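Local structure of sulfur oxygenase/reductase (Halothiobacillus neapolitanus, 6QPA) at residues Leu183-Ala188 and Leu269-Val274; Lys173-Gly178 and Tyr253-Glu258; Tyr22-Lys27 and Leu107-Glu112; Gly75-Thr80 and Tyr295-Ser300. The protein probably catalyses the iron-dependent oxygenation and disproportionation of elemental sulfur, and is built as a 24-chain assembly. One frame throughout, in Å; residues are numbered along the deposited sequence.

In the fold
The four contacts are distributed over the interior and outer layer of one closed antiparallel beta barrel. Contact 4 lies about 6 Å, centre to centre, from the middle of the chain, where strands 74-82 and 290-305 face each other across strand 42-53. Its loop of chain encloses contacts 1 and 2, which both use helix 172-189, have centres about 13 Å apart and touch through Leu183, Val255 and Ile257. Contact 4 reaches them both, Tyr296 packing on Leu269 and Tyr79 OH probably hydrogen-bonded to His256 ND1. Contact 3 is on the far side of the chain's centre, about 35 Å from contact 1 between centres; its segments alternate with those of contact 4, and Met25 meets Met76.

Contact 1. Residues Leu183-Ala188 and Leu269-Val274; sequences LEWMKA and LGHVMV
Outside the beta barrel, helix 172-189 meets the end of helix 262-269, at Leu269, and the short helix 271-274 through two consecutive side chains, Trp185 and Met186. Met186 bridges two residues of the second segment. Its SD stands 4.4 Å from Val272 CG1, while the methyl CE swings off the extended part of the chain (chi3 63°) and comes within 4.3 Å of Leu269 CA. The same Met186 CE is 4.4 Å from Leu269 CD2. The approaches between the two segments are all long and 173 Å² is buried, so they meet by light van der Waals contact. Both segments belong to the helical cover of the barrel: Met186 also rests on Trp259 of strand 251-259, Leu269 on Ile257 of that same strand, and Leu278 of helix 276-287 touches Met186 and Val272. The second meeting is between rings. Trp185 CZ3 is 4.4 Å from His271 CD2, the histidine atom lying near the indole plane at its edge. Two ring nitrogens bond elsewhere: Trp185 NE1 to Glu277 and His271 ND1 to the carbonyl of Gln267. Leu307 of a neighbouring subunit packs on Trp185, and Gln305 of that subunit on His271.

Contact 2. Residues Lys173-Gly178 and Tyr253-Glu258; sequences KAFEQG and YLVHIE
Tyr253 meets the helix segment 173-178 along its whole length, from CB to the hydroxyl. Tyr253 CB lies 3.5 Å from Phe175 CE2, and the next atom, CG, is 3.4 Å from that same CE2. Further along, one face of the tyrosine ring takes Phe175 CD2, which sits 3.7 Å above the plane and over the ring centre. The two rings meet obliquely, their planes at 43° and their centroids 4.6 Å apart. Beyond this, Tyr253 CE2 passes 3.6 Å from Glu176 CG, and at the tip OH donates a hydrogen bond to Glu176 OE2. The modelled 2.4 Å between Tyr253 OH and Glu176 OE2 is very short, and its exact value is doubtful. OE2 arrives at the ring edge, near the ring plane, while the carboxylate is turned 70° from the ring. Glu176 can reach this point because its chain is extended beyond CG. A phenylalanine in place of Tyr253 would probably keep the packing on Phe175 but leave the Glu176 carboxylate without its hydroxyl donor. Val255, two residues on, adds CG2 at 4.2 Å from Phe175 CZ. The axes of segments 173-178 and 253-258 run nearly parallel, 5° apart, with the helix on the outside of the barrel, Val167 of strand 159-167 touching both Phe175 and Tyr253, and Lys200 of strand 193-204 touching Tyr253 and Glu176.

Contact 3. Residues Tyr22-Lys27 and Leu107-Glu112; sequences YETMMK and LGMVIE
Met109 slides its thioether past the side chain of Thr24, the two running in opposite directions, and Met109 SD comes into close contact with Thr24 OG1 at 3.2 Å. The contact joins helix 19-27, which follows barrel strand 7-15, to the 3-10 turn that leads into strand 110-125, the antiparallel partner of 7-15. Backbone bonds from Met109 to Ala16 and from Ile111 and Glu112 to Lys14 tie the second segment to the end of strand 7-15 and the residue after it; the double facing of Ile111 and Glu112 on Lys14 forms a classic beta bulge. Met109 CG stands between its backbone N and carbonyl carbon (chi1 76°), and from there the chain is fully extended, which carries the sulfur and methyl out to the helix. Thr24 OG1 also has a weak hydrogen bond to the carbonyl of Ser21 within its own helix. Ile15 touches both Met109 and Met25, placing the two methionines against strand 7-15. Farther on, Ile111 O is hydrogen-bonded to Tyr295 OH of a neighbouring subunit. Met25 crosses Met109 at about a right angle, with Met25 CG 3.7 Å from Met109 CE.

Contact 4. Residues Gly75-Thr80 and Tyr295-Ser300; sequences GMFQYT and YYMFFS
One face of the Phe77 ring is met by the far end of Phe299, whose CZ stands 3.7 Å above the Phe77 plane, over its centre. The closest single pair is Phe77 CD2 with Phe299 CZ at 3.8 Å, and CE2 of Phe299 lies 3.9 Å from Phe77 CG. The arrangement is oblique, the planes being 45° apart and the centroids 4.9 Å. Phe299 brings this end forward because its CG is set beside the backbone N, away from the carbonyl carbon (chi1 -64°). Met297 supplies a Met-aromatic contact: its SD is 5.4 Å from the Phe77 centroid, again at an oblique approach, and its CE is 4.4 Å from Phe77 CZ. These side chains fill part of the interior of the closed antiparallel barrel, where strands 74-82 and 290-305 are each paired to strand 42-53 between them. The two short segments cross at 67°. Ile162 of strand 159-167 and Met12 of strand 7-15 also touch Phe77. The side chain of Phe77 is about 12 Å from the bound iron. An alanine at Phe77 is likely to open a gap in the barrel interior, taking from Phe299 CZ the ring face it rests on and from Met297 its aromatic neighbour. The backbone joins in at Gly75, whose O lies 4.3 Å from Phe299 CE2.

Contact 1. Residues Leu183-Ala188 and Leu269-Val274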
loop_
_atom_site.group_PDB
_atom_site.type_symbol
_atom_site.label_atom_id
_atom_site.label_comp_id
_atom_site.label_asym_id
_atom_site.label_seq_id
_atom_site.Cartn_x
_atom_site.Cartn_y
_atom_site.Cartn_z
ATOM N N LEU A 183 9.587 50.041 -39.299
ATOM C CA LEU A 183 9.998 50.030 -37.897
ATOM C C LEU A 183 9.652 51.339 -37.197
ATOM O O LEU A 183 9.265 51.341 -36.021
ATOM C CB LEU A 183 11.500 49.737 -37.814
ATOM C CG LEU A 183 11.866 48.309 -38.212
ATOM C CD1 LEU A 183 13.348 48.151 -38.523
ATOM C CD2 LEU A 183 11.413 47.334 -37.080
ATOM N N GLU A 184 9.781 52.459 -37.907
ATOM C CA GLU A 184 9.390 53.743 -37.347
ATOM C C GLU A 184 7.891 53.797 -37.081
ATOM O O GLU A 184 7.452 54.393 -36.090
ATOM C CB GLU A 184 9.809 54.861 -38.297
ATOM C CG GLU A 184 11.310 55.057 -38.303
ATOM C CD GLU A 184 11.771 56.143 -39.262
ATOM O OE1 GLU A 184 11.015 56.480 -40.194
ATOM O OE2 GLU A 184 12.893 56.659 -39.074
ATOM N N TRP A 185 7.087 53.223 -37.984
ATOM C CA TRP A 185 5.651 53.152 -37.744
ATOM C C TRP A 185 5.367 52.343 -36.487
ATOM O O TRP A 185 4.584 52.760 -35.625
ATOM C CB TRP A 185 4.949 52.538 -38.956
ATOM C CG TRP A 185 3.423 52.684 -39.014
ATOM C CD1 TRP A 185 2.728 53.584 -39.772
ATOM C CD2 TRP A 185 2.427 51.890 -38.335
ATOM N NE1 TRP A 185 1.371 53.408 -39.611
ATOM C CE2 TRP A 185 1.155 52.378 -38.738
ATOM C CE3 TRP A 185 2.483 50.815 -37.444
ATOM C CZ2 TRP A 185 -0.058 51.835 -38.265
ATOM C CZ3 TRP A 185 1.257 50.266 -36.960
ATOM C CH2 TRP A 185 0.012 50.777 -37.395
ATOM N N MET A 186 6.027 51.190 -36.357
ATOM C CA MET A 186 5.791 50.319 -35.210
ATOM C C MET A 186 6.184 50.991 -33.905
ATOM O O MET A 186 5.437 50.923 -32.923
ATOM C CB MET A 186 6.549 49.007 -35.390
ATOM C CG MET A 186 5.990 48.165 -36.527
ATOM S SD MET A 186 6.948 46.688 -36.939
ATOM C CE MET A 186 6.815 45.790 -35.442
ATOM N N LYS A 187 7.337 51.673 -33.876
ATOM C CA LYS A 187 7.757 52.293 -32.623
ATOM C C LYS A 187 6.818 53.424 -32.245
ATOM O O LYS A 187 6.607 53.679 -31.063
ATOM C CB LYS A 187 9.207 52.793 -32.703
ATOM C CG LYS A 187 9.793 53.251 -31.353
ATOM C CD LYS A 187 11.295 52.968 -31.260
ATOM C CE LYS A 187 11.933 53.461 -29.945
ATOM N NZ LYS A 187 11.752 54.922 -29.735
ATOM N N ALA A 188 6.230 54.088 -33.235
ATOM C CA ALA A 188 5.280 55.151 -32.962
ATOM C C ALA A 188 3.900 54.632 -32.567
ATOM O O ALA A 188 3.173 55.326 -31.858
ATOM C CB ALA A 188 5.158 56.061 -34.185
ATOM N N LEU A 269 4.601 42.235 -33.804
ATOM C CA LEU A 269 5.015 41.865 -35.157
ATOM C C LEU A 269 3.814 41.571 -36.046
ATOM O O LEU A 269 3.845 41.877 -37.240
ATOM C CB LEU A 269 5.954 40.650 -35.108
ATOM C CG LEU A 269 7.393 40.871 -34.617
ATOM C CD1 LEU A 269 8.096 39.555 -34.337
ATOM C CD2 LEU A 269 8.187 41.609 -35.667
ATOM N N GLY A 270 2.730 41.037 -35.470
ATOM C CA GLY A 270 1.538 40.714 -36.239
ATOM C C GLY A 270 0.853 41.918 -36.873
ATOM O O GLY A 270 0.049 41.744 -37.793
ATOM N N HIS A 271 1.162 43.136 -36.408
ATOM C CA HIS A 271 0.547 44.326 -36.985
ATOM C C HIS A 271 0.899 44.499 -38.459
ATOM O O HIS A 271 0.131 45.136 -39.185
ATOM C CB HIS A 271 0.968 45.594 -36.222
ATOM C CG HIS A 271 0.151 45.892 -34.998
ATOM N ND1 HIS A 271 0.083 45.046 -33.911
ATOM C CD2 HIS A 271 -0.612 46.967 -34.681
ATOM C CE1 HIS A 271 -0.704 45.575 -32.987
ATOM N NE2 HIS A 271 -1.140 46.743 -33.430
ATOM N N VAL A 272 2.024 43.947 -38.936
ATOM C CA VAL A 272 2.305 44.066 -40.369
ATOM C C VAL A 272 1.308 43.278 -41.190
ATOM O O VAL A 272 1.264 43.433 -42.406
ATOM C CB VAL A 272 3.726 43.635 -40.790
ATOM C CG1 VAL A 272 4.773 44.432 -40.038
ATOM C CG2 VAL A 272 3.947 42.112 -40.628
ATOM N N MET A 273 0.482 42.463 -40.548
ATOM C CA MET A 273 -0.562 41.764 -41.261
ATOM C C MET A 273 -1.959 42.239 -40.911
ATOM O O MET A 273 -2.836 42.139 -41.767
ATOM C CB MET A 273 -0.456 40.253 -41.036
ATOM C CG MET A 273 0.786 39.655 -41.694
ATOM S SD MET A 273 0.874 37.862 -41.553
ATOM C CE MET A 273 1.057 37.641 -39.783
ATOM N N VAL A 274 -2.193 42.766 -39.701
ATOM C CA VAL A 274 -3.555 43.101 -39.267
ATOM C C VAL A 274 -3.809 44.602 -39.153
ATOM O O VAL A 274 -4.911 44.994 -38.738
ATOM C CB VAL A 274 -3.938 42.388 -37.953
ATOM C CG1 VAL A 274 -3.955 40.869 -38.153
ATOM C CG2 VAL A 274 -2.976 42.761 -36.824
#

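Contact 2. Residues Lys173-Gly178 and Tyr253-Glu258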
loop_
_atom_site.group_PDB
_atom_site.type_symbol
_atom_site.label_atom_id
_atom_site.label_comp_id
_atom_site.label_asym_id
_atom_site.label_seq_id
_atom_site.Cartn_x
_atom_site.Cartn_y
_atom_site.Cartn_z
ATOM N N LYS A 173 18.940 48.949 -51.108
ATOM C CA LYS A 173 18.589 50.291 -50.668
ATOM C C LYS A 173 17.091 50.426 -50.448
ATOM O O LYS A 173 16.659 51.065 -49.482
ATOM C CB LYS A 173 19.071 51.319 -51.701
ATOM C CG LYS A 173 18.744 52.754 -51.328
ATOM C CD LYS A 173 19.150 53.750 -52.413
ATOM C CE LYS A 173 18.807 55.172 -51.980
ATOM N NZ LYS A 173 19.193 56.196 -52.987
ATOM N N ALA A 174 16.289 49.866 -51.355
ATOM C CA ALA A 174 14.837 49.891 -51.192
ATOM C C ALA A 174 14.411 49.141 -49.934
ATOM O O ALA A 174 13.506 49.587 -49.217
ATOM C CB ALA A 174 14.147 49.320 -52.439
ATOM N N PHE A 175 15.033 47.990 -49.663
ATOM C CA PHE A 175 14.736 47.258 -48.434
ATOM C C PHE A 175 15.043 48.109 -47.210
ATOM O O PHE A 175 14.243 48.177 -46.265
ATOM C CB PHE A 175 15.537 45.951 -48.364
ATOM C CG PHE A 175 15.490 45.294 -47.014
ATOM C CD1 PHE A 175 14.461 44.411 -46.687
ATOM C CD2 PHE A 175 16.436 45.602 -46.042
ATOM C CE1 PHE A 175 14.389 43.823 -45.417
ATOM C CE2 PHE A 175 16.374 45.027 -44.770
ATOM C CZ PHE A 175 15.364 44.135 -44.454
ATOM N N GLU A 176 16.217 48.746 -47.201
ATOM C CA GLU A 176 16.605 49.550 -46.049
ATOM C C GLU A 176 15.588 50.651 -45.789
ATOM O O GLU A 176 15.165 50.860 -44.644
ATOM C CB GLU A 176 18.004 50.132 -46.275
ATOM C CG GLU A 176 19.081 49.060 -46.261
ATOM C CD GLU A 176 20.486 49.571 -46.577
ATOM O OE1 GLU A 176 20.662 50.803 -46.686
ATOM O OE2 GLU A 176 21.421 48.737 -46.681
ATOM N N GLN A 177 15.139 51.323 -46.857
ATOM C CA GLN A 177 14.141 52.376 -46.707
ATOM C C GLN A 177 12.800 51.810 -46.254
ATOM O O GLN A 177 12.134 52.400 -45.400
ATOM C CB GLN A 177 13.983 53.143 -48.027
ATOM C CG GLN A 177 15.212 53.948 -48.387
ATOM C CD GLN A 177 15.126 54.568 -49.781
ATOM O OE1 GLN A 177 14.851 53.881 -50.770
ATOM N NE2 GLN A 177 15.358 55.870 -49.859
ATOM N N GLY A 178 12.376 50.685 -46.833
ATOM C CA GLY A 178 11.097 50.105 -46.450
ATOM C C GLY A 178 11.099 49.555 -45.035
ATOM O O GLY A 178 10.123 49.702 -44.302
ATOM N N TYR A 253 20.073 40.691 -44.130
ATOM C CA TYR A 253 19.791 41.718 -43.137
ATOM C C TYR A 253 19.155 41.071 -41.924
ATOM O O TYR A 253 18.235 40.256 -42.068
ATOM C CB TYR A 253 18.846 42.789 -43.689
ATOM C CG TYR A 253 19.469 43.745 -44.698
ATOM C CD1 TYR A 253 19.603 43.394 -46.028
ATOM C CD2 TYR A 253 19.878 45.019 -44.312
ATOM C CE1 TYR A 253 20.158 44.284 -46.957
ATOM C CE2 TYR A 253 20.430 45.922 -45.230
ATOM C CZ TYR A 253 20.570 45.547 -46.547
ATOM O OH TYR A 253 21.093 46.449 -47.451
ATOM N N LEU A 254 19.631 41.443 -40.736
ATOM C CA LEU A 254 19.001 41.060 -39.479
ATOM C C LEU A 254 18.280 42.267 -38.914
ATOM O O LEU A 254 18.902 43.308 -38.675
ATOM C CB LEU A 254 20.021 40.554 -38.470
ATOM C CG LEU A 254 20.720 39.298 -38.952
ATOM C CD1 LEU A 254 21.637 38.758 -37.850
ATOM C CD2 LEU A 254 19.656 38.284 -39.330
ATOM N N VAL A 255 16.978 42.127 -38.690
ATOM C CA VAL A 255 16.175 43.199 -38.125
ATOM C C VAL A 255 16.000 42.914 -36.636
ATOM O O VAL A 255 15.266 42.002 -36.245
ATOM C CB VAL A 255 14.834 43.331 -38.857
ATOM C CG1 VAL A 255 13.942 44.359 -38.151
ATOM C CG2 VAL A 255 15.086 43.723 -40.327
ATOM N N HIS A 256 16.656 43.717 -35.804
ATOM C CA HIS A 256 16.694 43.526 -34.354
ATOM C C HIS A 256 15.614 44.407 -33.731
ATOM O O HIS A 256 15.637 45.625 -33.913
ATOM C CB HIS A 256 18.096 43.879 -33.853
ATOM C CG HIS A 256 18.245 43.981 -32.362
ATOM N ND1 HIS A 256 19.137 43.203 -31.658
ATOM C CD2 HIS A 256 17.702 44.835 -31.462
ATOM C CE1 HIS A 256 19.105 43.539 -30.382
ATOM N NE2 HIS A 256 18.248 44.534 -30.237
ATOM N N ILE A 257 14.633 43.795 -33.065
ATOM C CA ILE A 257 13.539 44.544 -32.445
ATOM C C ILE A 257 13.399 44.131 -30.989
ATOM O O ILE A 257 13.269 42.940 -30.681
ATOM C CB ILE A 257 12.199 44.341 -33.173
ATOM C CG1 ILE A 257 12.388 44.418 -34.696
ATOM C CG2 ILE A 257 11.206 45.395 -32.695
ATOM C CD1 ILE A 257 11.150 44.071 -35.472
ATOM N N GLU A 258 13.353 45.118 -30.105
ATOM C CA GLU A 258 13.193 44.878 -28.685
ATOM C C GLU A 258 11.767 45.199 -28.277
ATOM O O GLU A 258 11.158 46.157 -28.776
ATOM C CB GLU A 258 14.195 45.699 -27.870
ATOM C CG GLU A 258 15.594 45.464 -28.373
ATOM C CD GLU A 258 16.704 45.929 -27.449
ATOM O OE1 GLU A 258 17.847 45.532 -27.729
ATOM O OE2 GLU A 258 16.464 46.668 -26.469
#

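Contact 3. Residues Tyr22-Lys27 and Leu107-Glu112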
loop_
_atom_site.group_PDB
_atom_site.type_symbol
_atom_site.label_atom_id
_atom_site.label_comp_id
_atom_site.label_asym_id
_atom_site.label_seq_id
_atom_site.Cartn_x
_atom_site.Cartn_y
_atom_site.Cartn_z
ATOM N N TYR A 22 23.436 25.327 -19.498
ATOM C CA TYR A 22 23.199 26.517 -18.686
ATOM C C TYR A 22 24.306 26.706 -17.663
ATOM O O TYR A 22 24.710 27.839 -17.375
ATOM C CB TYR A 22 21.825 26.438 -18.005
ATOM C CG TYR A 22 20.665 26.443 -18.985
ATOM C CD1 TYR A 22 20.107 27.644 -19.423
ATOM C CD2 TYR A 22 20.145 25.256 -19.489
ATOM C CE1 TYR A 22 19.060 27.660 -20.324
ATOM C CE2 TYR A 22 19.099 25.262 -20.401
ATOM C CZ TYR A 22 18.561 26.467 -20.815
ATOM O OH TYR A 22 17.518 26.482 -21.719
ATOM N N GLU A 23 24.823 25.605 -17.119
ATOM C CA GLU A 23 25.909 25.710 -16.157
ATOM C C GLU A 23 27.168 26.263 -16.819
ATOM O O GLU A 23 27.780 27.211 -16.311
ATOM C CB GLU A 23 26.172 24.359 -15.492
ATOM C CG GLU A 23 27.194 24.439 -14.366
ATOM C CD GLU A 23 26.721 25.318 -13.210
ATOM O OE1 GLU A 23 25.492 25.430 -13.002
ATOM O OE2 GLU A 23 27.579 25.907 -12.515
ATOM N N THR A 24 27.571 25.687 -17.960
ATOM C CA THR A 24 28.786 26.176 -18.610
ATOM C C THR A 24 28.629 27.589 -19.167
ATOM O O THR A 24 29.626 28.309 -19.260
ATOM C CB THR A 24 29.246 25.231 -19.735
ATOM O OG1 THR A 24 28.466 25.460 -20.910
ATOM C CG2 THR A 24 29.141 23.767 -19.319
ATOM N N MET A 25 27.403 28.022 -19.485
ATOM C CA MET A 25 27.202 29.384 -19.975
ATOM C C MET A 25 27.469 30.442 -18.907
ATOM O O MET A 25 27.922 31.544 -19.242
ATOM C CB MET A 25 25.782 29.547 -20.509
ATOM C CG MET A 25 25.618 29.192 -21.963
ATOM S SD MET A 25 24.000 29.701 -22.564
ATOM C CE MET A 25 22.908 28.789 -21.479
ATOM N N MET A 26 27.158 30.168 -17.635
ATOM C CA MET A 26 27.492 31.144 -16.604
ATOM C C MET A 26 28.911 30.985 -16.065
ATOM O O MET A 26 29.439 31.931 -15.471
ATOM C CB MET A 26 26.512 31.119 -15.421
ATOM C CG MET A 26 26.445 29.835 -14.626
ATOM S SD MET A 26 24.970 29.797 -13.576
ATOM C CE MET A 26 25.534 30.834 -12.221
ATOM N N LYS A 27 29.542 29.823 -16.248
ATOM C CA LYS A 27 30.899 29.615 -15.756
ATOM C C LYS A 27 31.960 30.022 -16.778
ATOM O O LYS A 27 33.004 30.567 -16.398
ATOM C CB LYS A 27 31.094 28.147 -15.343
ATOM C CG LYS A 27 32.402 27.484 -15.831
ATOM C CD LYS A 27 33.462 27.380 -14.734
ATOM C CE LYS A 27 34.568 26.376 -15.089
ATOM N NZ LYS A 27 34.337 25.597 -16.353
ATOM N N LEU A 107 32.594 23.766 -26.529
ATOM C CA LEU A 107 32.279 22.916 -27.676
ATOM C C LEU A 107 31.542 21.644 -27.273
ATOM O O LEU A 107 30.847 21.060 -28.111
ATOM C CB LEU A 107 33.553 22.560 -28.466
ATOM C CG LEU A 107 34.205 23.640 -29.360
ATOM C CD1 LEU A 107 35.421 23.104 -30.119
ATOM C CD2 LEU A 107 33.231 24.288 -30.355
ATOM N N GLY A 108 31.657 21.212 -26.016
ATOM C CA GLY A 108 30.908 20.065 -25.522
ATOM C C GLY A 108 29.403 20.268 -25.473
ATOM O O GLY A 108 28.666 19.302 -25.249
ATOM N N MET A 109 28.931 21.496 -25.658
ATOM C CA MET A 109 27.505 21.751 -25.732
ATOM C C MET A 109 27.080 22.270 -27.103
ATOM O O MET A 109 25.898 22.561 -27.295
ATOM C CB MET A 109 27.082 22.750 -24.648
ATOM C CG MET A 109 27.465 24.190 -24.977
ATOM S SD MET A 109 26.924 25.319 -23.693
ATOM C CE MET A 109 27.475 26.918 -24.287
ATOM N N VAL A 110 28.009 22.403 -28.055
ATOM C CA VAL A 110 27.725 22.985 -29.366
ATOM C C VAL A 110 27.247 21.891 -30.318
ATOM O O VAL A 110 27.876 20.834 -30.450
ATOM C CB VAL A 110 28.962 23.718 -29.925
ATOM C CG1 VAL A 110 28.759 24.112 -31.380
ATOM C CG2 VAL A 110 29.252 24.963 -29.091
ATOM N N ILE A 111 26.117 22.145 -30.963
ATOM C CA ILE A 111 25.577 21.267 -31.980
ATOM C C ILE A 111 25.770 21.847 -33.375
ATOM O O ILE A 111 25.913 21.085 -34.335
ATOM C CB ILE A 111 24.082 20.983 -31.689
ATOM C CG1 ILE A 111 23.961 20.063 -30.463
ATOM C CG2 ILE A 111 23.327 20.413 -32.909
ATOM C CD1 ILE A 111 22.591 20.010 -29.869
ATOM N N GLU A 112 25.812 23.168 -33.506
ATOM C CA GLU A 112 26.007 23.833 -34.783
ATOM C C GLU A 112 26.703 25.163 -34.513
ATOM O O GLU A 112 26.485 25.789 -33.470
ATOM C CB GLU A 112 24.655 24.022 -35.485
ATOM C CG GLU A 112 24.694 24.317 -36.960
ATOM C CD GLU A 112 23.298 24.304 -37.567
ATOM O OE1 GLU A 112 22.311 24.029 -36.833
ATOM O OE2 GLU A 112 23.195 24.582 -38.783
#

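Contact 4. Residues Gly75-Thr80 and Tyr295-Ser300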
loop_
_atom_site.group_PDB
_atom_site.type_symbol
_atom_site.label_atom_id
_atom_site.label_comp_id
_atom_site.label_asym_id
_atom_site.label_seq_id
_atom_site.Cartn_x
_atom_site.Cartn_y
_atom_site.Cartn_z
ATOM N N GLY A 75 19.143 28.457 -30.279
ATOM C CA GLY A 75 20.075 29.457 -30.758
ATOM C C GLY A 75 20.721 30.199 -29.601
ATOM O O GLY A 75 20.107 30.427 -28.558
ATOM N N MET A 76 21.989 30.546 -29.775
ATOM C CA MET A 76 22.701 31.383 -28.813
ATOM C C MET A 76 23.513 32.380 -29.620
ATOM O O MET A 76 24.423 31.986 -30.349
ATOM C CB MET A 76 23.590 30.559 -27.890
ATOM C CG MET A 76 23.643 31.118 -26.482
ATOM S SD MET A 76 25.153 32.032 -26.266
ATOM C CE MET A 76 26.318 30.659 -26.145
ATOM N N PHE A 77 23.136 33.650 -29.549
ATOM C CA PHE A 77 23.774 34.715 -30.314
ATOM C C PHE A 77 24.492 35.632 -29.347
ATOM O O PHE A 77 23.872 36.155 -28.416
ATOM C CB PHE A 77 22.763 35.554 -31.103
ATOM C CG PHE A 77 22.203 34.886 -32.327
ATOM C CD1 PHE A 77 22.267 33.515 -32.497
ATOM C CD2 PHE A 77 21.600 35.657 -33.320
ATOM C CE1 PHE A 77 21.730 32.909 -33.627
ATOM C CE2 PHE A 77 21.074 35.068 -34.459
ATOM C CZ PHE A 77 21.139 33.681 -34.613
ATOM N N GLN A 78 25.770 35.862 -29.576
ATOM C CA GLN A 78 26.530 36.801 -28.761
ATOM C C GLN A 78 26.912 37.982 -29.645
ATOM O O GLN A 78 27.689 37.824 -30.588
ATOM C CB GLN A 78 27.758 36.132 -28.134
ATOM C CG GLN A 78 27.427 35.109 -27.033
ATOM C CD GLN A 78 28.645 34.327 -26.510
ATOM O OE1 GLN A 78 29.503 33.896 -27.279
ATOM N NE2 GLN A 78 28.715 34.151 -25.193
ATOM N N TYR A 79 26.328 39.149 -29.387
ATOM C CA TYR A 79 26.805 40.363 -30.033
ATOM C C TYR A 79 28.059 40.825 -29.327
ATOM O O TYR A 79 28.053 40.970 -28.107
ATOM C CB TYR A 79 25.804 41.518 -29.960
ATOM C CG TYR A 79 24.485 41.377 -30.664
ATOM C CD1 TYR A 79 24.011 40.148 -31.091
ATOM C CD2 TYR A 79 23.692 42.500 -30.869
ATOM C CE1 TYR A 79 22.784 40.040 -31.716
ATOM C CE2 TYR A 79 22.469 42.413 -31.496
ATOM C CZ TYR A 79 22.011 41.184 -31.918
ATOM O OH TYR A 79 20.774 41.114 -32.536
ATOM N N THR A 80 29.112 41.103 -30.075
ATOM C CA THR A 80 30.193 41.930 -29.562
ATOM C C THR A 80 30.308 43.141 -30.466
ATOM O O THR A 80 30.192 43.023 -31.686
ATOM C CB THR A 80 31.544 41.192 -29.461
ATOM O OG1 THR A 80 31.880 40.634 -30.726
ATOM C CG2 THR A 80 31.466 40.069 -28.390
ATOM N N TYR A 295 11.962 35.609 -41.224
ATOM C CA TYR A 295 11.884 34.593 -40.182
ATOM C C TYR A 295 12.322 35.241 -38.873
ATOM O O TYR A 295 13.420 35.801 -38.790
ATOM C CB TYR A 295 12.771 33.388 -40.517
ATOM C CG TYR A 295 12.628 32.217 -39.543
ATOM C CD1 TYR A 295 11.536 31.363 -39.609
ATOM C CD2 TYR A 295 13.605 31.959 -38.579
ATOM C CE1 TYR A 295 11.409 30.278 -38.735
ATOM C CE2 TYR A 295 13.494 30.889 -37.713
ATOM C CZ TYR A 295 12.393 30.056 -37.784
ATOM O OH TYR A 295 12.301 28.995 -36.917
ATOM N N TYR A 296 11.464 35.189 -37.861
ATOM C CA TYR A 296 11.703 35.886 -36.605
ATOM C C TYR A 296 11.986 34.879 -35.497
ATOM O O TYR A 296 11.125 34.053 -35.178
ATOM C CB TYR A 296 10.497 36.756 -36.257
ATOM C CG TYR A 296 10.511 38.073 -37.019
ATOM C CD1 TYR A 296 11.239 39.145 -36.545
ATOM C CD2 TYR A 296 9.835 38.226 -38.216
ATOM C CE1 TYR A 296 11.284 40.340 -37.196
ATOM C CE2 TYR A 296 9.879 39.440 -38.900
ATOM C CZ TYR A 296 10.617 40.492 -38.378
ATOM O OH TYR A 296 10.710 41.720 -39.005
ATOM N N MET A 297 13.189 34.948 -34.918
ATOM C CA MET A 297 13.539 34.183 -33.725
ATOM C C MET A 297 13.403 35.059 -32.480
ATOM O O MET A 297 13.777 36.234 -32.494
ATOM C CB MET A 297 14.969 33.634 -33.822
ATOM C CG MET A 297 15.187 32.689 -34.998
ATOM S SD MET A 297 16.936 32.386 -35.319
ATOM C CE MET A 297 17.386 31.488 -33.824
ATOM N N PHE A 298 12.866 34.480 -31.405
ATOM C CA PHE A 298 12.709 35.164 -30.126
ATOM C C PHE A 298 13.882 34.820 -29.207
ATOM O O PHE A 298 14.273 33.658 -29.110
ATOM C CB PHE A 298 11.401 34.759 -29.431
ATOM C CG PHE A 298 10.165 35.426 -29.981
ATOM C CD1 PHE A 298 10.026 35.659 -31.351
ATOM C CD2 PHE A 298 9.125 35.808 -29.121
ATOM C CE1 PHE A 298 8.869 36.258 -31.859
ATOM C CE2 PHE A 298 7.973 36.412 -29.613
ATOM C CZ PHE A 298 7.838 36.631 -30.993
ATOM N N PHE A 299 14.414 35.833 -28.519
ATOM C CA PHE A 299 15.530 35.681 -27.596
ATOM C C PHE A 299 15.284 36.402 -26.274
ATOM O O PHE A 299 14.606 37.435 -26.212
ATOM C CB PHE A 299 16.817 36.273 -28.142
ATOM C CG PHE A 299 17.333 35.618 -29.375
ATOM C CD1 PHE A 299 16.873 36.014 -30.623
ATOM C CD2 PHE A 299 18.317 34.646 -29.297
ATOM C CE1 PHE A 299 17.373 35.449 -31.774
ATOM C CE2 PHE A 299 18.830 34.069 -30.448
ATOM C CZ PHE A 299 18.348 34.472 -31.696
ATOM N N SER A 300 15.936 35.897 -25.230
ATOM C CA SER A 300 16.056 36.618 -23.988
ATOM C C SER A 300 17.486 37.105 -23.832
ATOM O O SER A 300 18.420 36.322 -24.034
ATOM C CB SER A 300 15.683 35.731 -22.806
ATOM O OG SER A 300 15.942 36.451 -21.627
#